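PDB 3N90: thylakoid lumenal 15 kDa protein 1, chloroplastic from Arabidopsis thaliana, which is of unknown function but is a thylakoid lumen protein built as a right-handed quadrilateral beta helix of pentapeptide repeats. Local coordinates for residues 70-84 and 91-105. The protein carries 2 engineered substitutions. Residues are numbered along the deposited sequence; the frame is centred on the assembly and turned at random.
Sequences GADFSLANVTKVNLT and ATMMGNTSFKGSNIT. Engineered in segment 91-105: Met93 (natural residue Val), Met94 (natural residue Thr).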
loop_
_atom_site.group_PDB
_atom_site.type_symbol
_atom_site.label_atom_id
_atom_site.label_comp_id
_atom_site.label_asym_id
_atom_site.label_seq_id
_atom_site.Cartn_x
_atom_site.Cartn_y
_atom_site.Cartn_z
ATOM N N GLY A 70 -0.850 -8.365 -4.472
ATOM C CA GLY A 70 -0.955 -9.432 -3.510
ATOM C C GLY A 70 -0.456 -9.094 -2.092
ATOM O O GLY A 70 -0.374 -9.973 -1.215
ATOM N N ALA A 71 -0.135 -7.816 -1.869
ATOM C CA ALA A 71 0.328 -7.417 -0.529
ATOM C C ALA A 71 -0.808 -7.456 0.466
ATOM O O ALA A 71 -1.984 -7.295 0.087
ATOM C CB ALA A 71 0.934 -6.042 -0.562
ATOM N N ASP A 72 -0.448 -7.609 1.741
ATOM C CA ASP A 72 -1.473 -7.690 2.782
ATOM C C ASP A 72 -1.478 -6.411 3.611
ATOM O O ASP A 72 -0.497 -6.133 4.315
ATOM C CB ASP A 72 -1.238 -8.876 3.678
ATOM C CG ASP A 72 -2.381 -9.095 4.685
ATOM O OD1 ASP A 72 -3.467 -8.494 4.518
ATOM O OD2 ASP A 72 -2.199 -9.869 5.628
ATOM N N PHE A 73 -2.567 -5.644 3.524
ATOM C CA PHE A 73 -2.697 -4.451 4.335
ATOM C C PHE A 73 -3.741 -4.668 5.446
ATOM O O PHE A 73 -4.222 -3.707 6.039
ATOM C CB PHE A 73 -3.115 -3.248 3.489
ATOM C CG PHE A 73 -2.056 -2.776 2.555
ATOM C CD1 PHE A 73 -1.104 -1.842 2.972
ATOM C CD2 PHE A 73 -2.015 -3.244 1.254
ATOM C CE1 PHE A 73 -0.114 -1.397 2.089
ATOM C CE2 PHE A 73 -1.040 -2.809 0.390
ATOM C CZ PHE A 73 -0.093 -1.880 0.808
ATOM N N SER A 74 -4.090 -5.915 5.718
ATOM C CA SER A 74 -5.121 -6.164 6.739
ATOM C C SER A 74 -4.705 -5.510 8.048
ATOM O O SER A 74 -3.563 -5.643 8.448
ATOM C CB SER A 74 -5.336 -7.655 6.924
ATOM O OG SER A 74 -5.762 -8.206 5.681
ATOM N N LEU A 75 -5.652 -4.810 8.674
ATOM C CA LEU A 75 -5.467 -4.161 10.005
ATOM C C LEU A 75 -4.481 -2.998 9.995
ATOM O O LEU A 75 -4.208 -2.414 11.056
ATOM C CB LEU A 75 -5.012 -5.155 11.091
ATOM C CG LEU A 75 -5.762 -6.489 11.245
ATOM C CD1 LEU A 75 -5.439 -7.171 12.545
ATOM C CD2 LEU A 75 -7.226 -6.226 11.137
ATOM N N ALA A 76 -3.920 -2.681 8.832
ATOM C CA ALA A 76 -2.940 -1.600 8.748
ATOM C C ALA A 76 -3.594 -0.229 8.887
ATOM O O ALA A 76 -4.767 -0.012 8.495
ATOM C CB ALA A 76 -2.131 -1.673 7.400
ATOM N N ASN A 77 -2.808 0.687 9.434
ATOM C CA ASN A 77 -3.136 2.110 9.431
ATOM C C ASN A 77 -2.533 2.719 8.158
ATOM O O ASN A 77 -1.329 2.934 8.068
ATOM C CB ASN A 77 -2.580 2.751 10.714
ATOM C CG ASN A 77 -2.949 4.196 10.845
ATOM O OD1 ASN A 77 -3.449 4.798 9.893
ATOM N ND2 ASN A 77 -2.724 4.772 12.030
ATOM N N VAL A 78 -3.380 2.959 7.173
ATOM C CA VAL A 78 -2.955 3.494 5.892
ATOM C C VAL A 78 -3.519 4.902 5.732
ATOM O O VAL A 78 -4.049 5.267 4.680
ATOM C CB VAL A 78 -3.354 2.513 4.737
ATOM C CG1 VAL A 78 -2.506 2.795 3.487
ATOM C CG2 VAL A 78 -3.075 1.084 5.178
ATOM N N THR A 79 -3.429 5.688 6.800
ATOM C CA THR A 79 -3.977 7.045 6.773
ATOM C C THR A 79 -2.977 8.004 6.146
ATOM O O THR A 79 -1.781 7.930 6.410
ATOM C CB THR A 79 -4.386 7.556 8.202
ATOM O OG1 THR A 79 -3.224 7.651 9.004
ATOM C CG2 THR A 79 -5.350 6.624 8.888
ATOM N N LYS A 80 -3.465 8.920 5.308
ATOM C CA LYS A 80 -2.602 9.967 4.721
ATOM C C LYS A 80 -1.395 9.433 3.925
ATOM O O LYS A 80 -0.333 10.057 3.860
ATOM C CB LYS A 80 -2.165 10.966 5.797
ATOM C CG LYS A 80 -3.301 11.767 6.413
ATOM C CD LYS A 80 -2.756 12.800 7.432
ATOM C CE LYS A 80 -3.879 13.357 8.305
ATOM N NZ LYS A 80 -4.664 14.399 7.553
ATOM N N VAL A 81 -1.609 8.293 3.288
ATOM C CA VAL A 81 -0.581 7.613 2.528
ATOM C C VAL A 81 -0.769 8.007 1.081
ATOM O O VAL A 81 -1.896 8.112 0.617
ATOM C CB VAL A 81 -0.749 6.075 2.647
ATOM C CG1 VAL A 81 0.127 5.328 1.635
ATOM C CG2 VAL A 81 -0.445 5.593 4.090
ATOM N N ASN A 82 0.336 8.208 0.371
ATOM C CA ASN A 82 0.261 8.468 -1.044
ATOM C C ASN A 82 0.264 7.148 -1.800
ATOM O O ASN A 82 1.247 6.388 -1.755
ATOM C CB ASN A 82 1.408 9.371 -1.469
ATOM C CG ASN A 82 1.233 9.911 -2.875
ATOM O OD1 ASN A 82 0.361 9.469 -3.623
ATOM N ND2 ASN A 82 2.073 10.877 -3.238
ATOM N N LEU A 83 -0.870 6.841 -2.430
ATOM C CA LEU A 83 -0.982 5.645 -3.247
ATOM C C LEU A 83 -1.176 5.937 -4.759
ATOM O O LEU A 83 -1.631 5.068 -5.506
ATOM C CB LEU A 83 -2.083 4.704 -2.745
ATOM C CG LEU A 83 -1.840 3.891 -1.443
ATOM C CD1 LEU A 83 -3.204 3.343 -0.991
ATOM C CD2 LEU A 83 -0.864 2.789 -1.638
ATOM N N THR A 84 -0.788 7.134 -5.171
ATOM C CA THR A 84 -0.891 7.542 -6.575
ATOM C C THR A 84 -0.167 6.522 -7.447
ATOM O O THR A 84 1.024 6.215 -7.211
ATOM C CB THR A 84 -0.263 8.924 -6.812
ATOM O OG1 THR A 84 -0.934 9.916 -6.036
ATOM C CG2 THR A 84 -0.343 9.306 -8.310
ATOM N N ALA A 91 -4.323 -7.496 -3.730
ATOM C CA ALA A 91 -3.975 -7.255 -2.322
ATOM C C ALA A 91 -5.154 -7.563 -1.393
ATOM O O ALA A 91 -6.304 -7.753 -1.859
ATOM C CB ALA A 91 -3.488 -5.794 -2.126
ATOM N N THR A 92 -4.874 -7.639 -0.094
ATOM C CA THR A 92 -5.941 -7.789 0.915
ATOM C C THR A 92 -5.916 -6.649 1.907
ATOM O O THR A 92 -4.852 -6.094 2.151
ATOM C CB THR A 92 -5.853 -9.136 1.647
ATOM O OG1 THR A 92 -4.499 -9.417 1.988
ATOM C CG2 THR A 92 -6.337 -10.243 0.730
ATOM N N MET A 93 -7.090 -6.289 2.442
ATOM C CA MET A 93 -7.196 -5.219 3.423
ATOM C C MET A 93 -8.376 -5.504 4.346
ATOM O O MET A 93 -9.324 -4.736 4.406
ATOM C CB MET A 93 -7.195 -3.787 2.786
ATOM C CG MET A 93 -8.139 -3.579 1.576
ATOM S SD MET A 93 -7.769 -2.025 0.647
ATOM C CE MET A 93 -6.235 -2.462 -0.171
ATOM N N MET A 94 -8.289 -6.625 5.064
ATOM C CA MET A 94 -9.327 -7.035 6.032
ATOM C C MET A 94 -9.390 -6.250 7.333
ATOM O O MET A 94 -8.396 -5.655 7.808
ATOM C CB MET A 94 -9.163 -8.500 6.401
ATOM C CG MET A 94 -9.462 -9.434 5.265
ATOM S SD MET A 94 -9.095 -11.135 5.764
ATOM C CE MET A 94 -7.470 -11.363 5.046
ATOM N N GLY A 95 -10.588 -6.256 7.907
ATOM C CA GLY A 95 -10.822 -5.637 9.212
ATOM C C GLY A 95 -10.691 -4.130 9.234
ATOM O O GLY A 95 -10.906 -3.456 8.234
ATOM N N ASN A 96 -10.340 -3.646 10.416
ATOM C CA ASN A 96 -10.225 -2.249 10.788
ATOM C C ASN A 96 -9.029 -1.529 10.168
ATOM O O ASN A 96 -8.227 -0.925 10.891
ATOM C CB ASN A 96 -10.009 -2.218 12.295
ATOM C CG ASN A 96 -8.863 -3.159 12.733
ATOM O OD1 ASN A 96 -9.078 -4.360 12.867
ATOM N ND2 ASN A 96 -7.640 -2.615 12.909
ATOM N N THR A 97 -8.916 -1.588 8.853
ATOM C CA THR A 97 -7.868 -0.869 8.123
ATOM C C THR A 97 -8.437 0.518 7.878
ATOM O O THR A 97 -9.620 0.646 7.526
ATOM C CB THR A 97 -7.589 -1.561 6.764
ATOM O OG1 THR A 97 -7.458 -2.979 6.962
ATOM C CG2 THR A 97 -6.318 -1.031 6.111
ATOM N N SER A 98 -7.633 1.556 8.066
ATOM C CA SER A 98 -8.095 2.898 7.714
ATOM C C SER A 98 -7.312 3.438 6.535
ATOM O O SER A 98 -6.099 3.407 6.560
ATOM C CB SER A 98 -7.976 3.862 8.889
ATOM O OG SER A 98 -8.400 5.143 8.450
ATOM N N PHE A 99 -8.010 3.913 5.501
ATOM C CA PHE A 99 -7.362 4.661 4.390
ATOM C C PHE A 99 -7.690 6.166 4.447
ATOM O O PHE A 99 -7.425 6.896 3.492
ATOM C CB PHE A 99 -7.746 4.086 3.004
ATOM C CG PHE A 99 -6.925 2.892 2.560
ATOM C CD1 PHE A 99 -6.193 2.946 1.373
ATOM C CD2 PHE A 99 -6.906 1.712 3.289
ATOM C CE1 PHE A 99 -5.428 1.855 0.929
ATOM C CE2 PHE A 99 -6.128 0.607 2.857
ATOM C CZ PHE A 99 -5.387 0.678 1.671
ATOM N N LYS A 100 -8.257 6.633 5.566
ATOM C CA LYS A 100 -8.667 8.047 5.688
ATOM C C LYS A 100 -7.565 9.031 5.293
ATOM O O LYS A 100 -6.436 8.975 5.821
ATOM C CB LYS A 100 -9.169 8.340 7.108
ATOM C CG LYS A 100 -9.406 9.828 7.399
ATOM C CD LYS A 100 -10.322 10.024 8.588
ATOM C CE LYS A 100 -10.591 11.498 8.848
ATOM N NZ LYS A 100 -11.445 11.672 10.052
ATOM N N GLY A 101 -7.878 9.932 4.358
ATOM C CA GLY A 101 -6.920 10.961 3.988
ATOM C C GLY A 101 -5.944 10.525 2.902
ATOM O O GLY A 101 -5.163 11.347 2.414
ATOM N N SER A 102 -5.987 9.248 2.502
ATOM C CA SER A 102 -5.021 8.746 1.524
ATOM C C SER A 102 -5.330 9.215 0.102
ATOM O O SER A 102 -6.490 9.459 -0.253
ATOM C CB SER A 102 -4.890 7.239 1.615
ATOM O OG SER A 102 -4.218 6.962 2.858
ATOM N N ASN A 103 -4.278 9.407 -0.676
ATOM C CA ASN A 103 -4.439 9.791 -2.076
ATOM C C ASN A 103 -4.376 8.540 -2.918
ATOM O O ASN A 103 -3.332 7.897 -2.986
ATOM C CB ASN A 103 -3.334 10.801 -2.466
ATOM C CG ASN A 103 -3.381 11.194 -3.956
ATOM O OD1 ASN A 103 -4.223 10.714 -4.718
ATOM N ND2 ASN A 103 -2.460 12.061 -4.363
ATOM N N ILE A 104 -5.485 8.183 -3.564
ATOM C CA ILE A 104 -5.553 6.957 -4.362
ATOM C C ILE A 104 -5.754 7.207 -5.858
ATOM O O ILE A 104 -6.281 6.336 -6.558
ATOM C CB ILE A 104 -6.615 5.977 -3.859
ATOM C CG1 ILE A 104 -8.025 6.614 -3.886
ATOM C CG2 ILE A 104 -6.225 5.489 -2.440
ATOM C CD1 ILE A 104 -9.142 5.614 -3.700
ATOM N N THR A 105 -5.323 8.380 -6.301
ATOM C CA THR A 105 -5.437 8.784 -7.706
ATOM C C THR A 105 -4.633 7.802 -8.526
ATOM O O THR A 105 -3.408 7.730 -8.373
ATOM C CB THR A 105 -4.850 10.186 -7.953
ATOM O OG1 THR A 105 -5.527 11.150 -7.152
ATOM C CG2 THR A 105 -5.003 10.592 -9.453
HETATM O O HOH W 1 -2.579 -10.781 0.755
HETATM O O HOH W 2 -6.328 1.211 11.024
HETATM O O HOH W 3 -5.370 13.961 4.416
#
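Asp72 and Thr92 join successive coils of the pentapeptide-repeat helix through both backbone and side chain. Parallel backbone pairing recurs at three corresponding places: Thr92 N gives to Ala71 O at 2.9 Å while Phe73 N gives to Thr92 O, and the scheme returns around Asn77 with Ser98 and around Asn82 with Asn103. The register slips by one residue between the first two bridges, where segment 91-105 has an extra residue beside the type II turn Phe73-Ala76.

Among side-chain bonds, Asp72 OD1 has three donors. Thr92 OG1 reaches it at 2.9 Å from 58° above the carboxylate plane, Ser74 OG gives to the syn lone pair of OD1, on the side of the other carboxylate oxygen, and Ser74 N closes an Asx turn. Asp72 CG lies opposite the backbone N (chi1 -173°), which carries OD1 forward to that amide. Ser74 OG in turn accepts from the engineered Met94 N at 3.0 Å. Were Asp72 replaced by an alanine, Thr92 OG1, Ser74 OG and Ser74 N would probably lose their common acceptor, and the Asx turn would be left free to shift. Farther on, Ser102 OG gives to Val78 O, modelled doubtfully short, and accepts from Val81 N at 3.0 Å, the two partners set roughly at a right angle about it.

Apolar contacts fill the inside. Val78 CB sits over one face of the Phe99 ring, 3.9 Å from its centroid and 13° off the normal, while Leu83 CD1 meets the ring edge at CE1 (3.3 Å). Phe99 also reaches Leu122 of helix 116-125, which lies against this end of the beta helix, and Phe73 meets the ring of Phe53 of the preceding coil, the planes nearly parallel.

Asn82 and Asn103 lie side by side, pointing the same way, with amide planes almost parallel, each making its own Asx turn. Cohesion thus rests on repeated backbone bonds, helped by buried serine hydroxyls and the Asp72 carboxylate, beside branched and aromatic carbon.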